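Local coordinates for protein alpha-fucosidase GH29 (Fusarium graminearum, PDB 4PSR) that hydrolyses alpha-L-fucosidic linkages as a retaining family 29 glycosidase and probably removes fucose from the glycans of glycoproteins, at residues D226-D230 and P241-D245. Numbering follows the deposited sequence.
Sequences DFSLD and PCAVD. With FUL (beta-L-fucopyranose), chain M; MAN (alpha-D-mannopyranose), chain D.
Cys242 brings its sulfur to the rim of the Phe227 ring: SG sits 5.5 Å from the ring centroid, 76° off the normal, with CE1 as the nearest carbon, a sulfur-aromatic contact made at the edge. SG belongs to the disulfide with Cys235, so a covalently tied-back loop lies beside this phenyl ring. Ser228 fills the next place along. With OG swung away from its backbone N (chi1 -165°), the hydroxyl lies 3.2 Å from Cys242 C, against the peptide group between Cys242 and Ala243, without bonding to Ala243 N.

Further on, the two backbones join directly. Val244 N donates to Leu229 O over 2.8 Å, nearly straight at the hydrogen (173°). Beside it the side chains of Leu229 and Val244 extend in a common direction, CD2 of Leu229 and CG2 of Val244 4.2 Å apart; Trp207 of helix 200-218 touches both. Ala243 turns its methyl outward, yet CB still rests on Leu229 O and Asp230 CA.

Both ends of 226-230 meet sugar. After strand 222-225 of the TIM barrel, Asp226 OD1 accepts a hydrogen bond from fucose O1 at 2.7 Å and another from Phe227 N, while Lys272 forms a salt bridge to the same oxygen. At the far end the Asp230 carboxylate grips a mannose of a bound glycan with both oxygens, OD1 taking O4 and OD2 taking O3. A water bridges Asp230 OD1, Pro241 O and mannose O6, so 241-245 reaches this sugar through one water.

The chemistry is therefore divided along the barrel loop: disulfide sulfur, apolar contacts and one backbone bond join its middle to 241-245, while a carboxylate at each end accepts bonds from sugar hydroxyls, one in the fucose site and one on the glycan.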
loop_
_atom_site.group_PDB
_atom_site.type_symbol
_atom_site.label_atom_id
_atom_site.label_comp_id
_atom_site.label_asym_id
_atom_site.label_seq_id
_atom_site.Cartn_x
_atom_site.Cartn_y
_atom_site.Cartn_z
ATOM N N ASP A 226 2.028 5.897 10.384
ATOM C CA ASP A 226 3.121 6.604 9.743
ATOM C C ASP A 226 4.421 6.445 10.550
ATOM O O ASP A 226 4.434 5.800 11.576
ATOM C CB ASP A 226 2.760 8.090 9.550
ATOM C CG ASP A 226 3.377 8.697 8.312
ATOM O OD1 ASP A 226 4.331 8.073 7.755
ATOM O OD2 ASP A 226 2.941 9.772 7.892
ATOM N N PHE A 227 5.473 7.059 10.026
ATOM C CA PHE A 227 6.845 6.928 10.536
ATOM C C PHE A 227 7.023 7.584 11.901
ATOM O O PHE A 227 6.089 8.166 12.457
ATOM C CB PHE A 227 7.841 7.522 9.527
ATOM C CG PHE A 227 7.959 9.015 9.573
ATOM C CD1 PHE A 227 9.062 9.615 10.145
ATOM C CD2 PHE A 227 6.976 9.840 9.051
ATOM C CE1 PHE A 227 9.187 11.006 10.204
ATOM C CE2 PHE A 227 7.104 11.229 9.106
ATOM C CZ PHE A 227 8.220 11.810 9.688
ATOM N N SER A 228 8.249 7.505 12.422
ATOM C CA SER A 228 8.631 7.995 13.763
ATOM C C SER A 228 8.135 7.050 14.854
ATOM O O SER A 228 8.026 7.454 16.022
ATOM C CB SER A 228 8.215 9.442 14.016
ATOM O OG SER A 228 8.914 9.931 15.167
ATOM N N LEU A 229 7.880 5.786 14.513
ATOM C CA LEU A 229 7.677 4.755 15.511
ATOM C C LEU A 229 9.047 4.354 16.120
ATOM O O LEU A 229 9.186 4.260 17.354
ATOM C CB LEU A 229 6.936 3.526 14.927
ATOM C CG LEU A 229 5.549 3.828 14.310
ATOM C CD1 LEU A 229 4.956 2.541 13.836
ATOM C CD2 LEU A 229 4.621 4.512 15.312
ATOM N N ASP A 230 10.018 4.096 15.242
ATOM C CA ASP A 230 11.449 3.964 15.627
ATOM C C ASP A 230 12.236 4.140 14.345
ATOM O O ASP A 230 12.683 3.149 13.736
ATOM C CB ASP A 230 11.748 2.623 16.312
ATOM C CG ASP A 230 13.193 2.516 16.837
ATOM O OD1 ASP A 230 13.871 3.576 16.850
ATOM O OD2 ASP A 230 13.582 1.369 17.218
ATOM N N PRO A 241 14.703 11.230 19.309
ATOM C CA PRO A 241 14.876 9.856 18.846
ATOM C C PRO A 241 14.047 9.492 17.614
ATOM O O PRO A 241 14.288 8.422 17.064
ATOM C CB PRO A 241 14.422 9.025 20.044
ATOM C CG PRO A 241 13.436 9.863 20.731
ATOM C CD PRO A 241 13.902 11.290 20.544
ATOM N N CYS A 242 13.107 10.345 17.212
ATOM C CA CYS A 242 12.267 10.039 16.040
ATOM C C CYS A 242 11.610 8.685 16.283
ATOM O O CYS A 242 11.669 7.764 15.454
ATOM C CB CYS A 242 13.116 10.044 14.746
ATOM S SG CYS A 242 12.179 10.318 13.223
ATOM N N ALA A 243 11.006 8.564 17.466
ATOM C CA ALA A 243 10.493 7.308 17.952
ATOM C C ALA A 243 9.391 7.477 18.975
ATOM O O ALA A 243 9.268 8.533 19.600
ATOM C CB ALA A 243 11.655 6.472 18.597
ATOM N N VAL A 244 8.654 6.391 19.157
ATOM C CA VAL A 244 7.695 6.191 20.243
ATOM C C VAL A 244 8.302 5.200 21.235
ATOM O O VAL A 244 8.952 4.234 20.860
ATOM C CB VAL A 244 6.321 5.646 19.708
ATOM C CG1 VAL A 244 5.375 5.306 20.857
ATOM C CG2 VAL A 244 5.685 6.635 18.741
ATOM N N ASP A 245 8.108 5.457 22.517
ATOM C CA ASP A 245 8.562 4.513 23.517
ATOM C C ASP A 245 8.210 3.051 23.169
ATOM O O ASP A 245 7.058 2.718 22.820
ATOM C CB ASP A 245 7.959 4.898 24.858
ATOM C CG ASP A 245 8.374 3.963 25.946
ATOM O OD1 ASP A 245 9.547 4.067 26.363
ATOM O OD2 ASP A 245 7.541 3.121 26.334
HETATM C C1 FUL M . 4.173 10.603 4.953
HETATM C C2 FUL M . 3.538 11.814 5.604
HETATM O O2 FUL M . 4.514 12.704 6.170
HETATM C C3 FUL M . 2.756 12.506 4.518
HETATM O O3 FUL M . 2.199 13.692 5.040
HETATM C C4 FUL M . 1.689 11.548 4.051
HETATM O O4 FUL M . 0.782 11.294 5.119
HETATM C C5 FUL M . 2.345 10.259 3.572
HETATM C C6 FUL M . 1.341 9.206 3.155
HETATM O O5 FUL M . 3.187 9.676 4.562
HETATM O O1 FUL M . 4.988 9.964 5.902
HETATM C C1 MAN D . 18.829 1.775 20.203
HETATM C C2 MAN D . 17.354 1.453 20.353
HETATM C C3 MAN D . 16.625 1.654 19.028
HETATM C C4 MAN D . 16.944 2.999 18.389
HETATM C C5 MAN D . 18.454 3.270 18.389
HETATM C C6 MAN D . 18.842 4.700 17.957
HETATM O O2 MAN D . 16.740 2.348 21.268
HETATM O O3 MAN D . 15.241 1.520 19.221
HETATM O O4 MAN D . 16.509 2.966 17.037
HETATM O O5 MAN D . 18.975 3.076 19.714
HETATM O O6 MAN D . 18.040 5.640 18.674
HETATM O O HOH W 1 15.256 6.000 18.041
#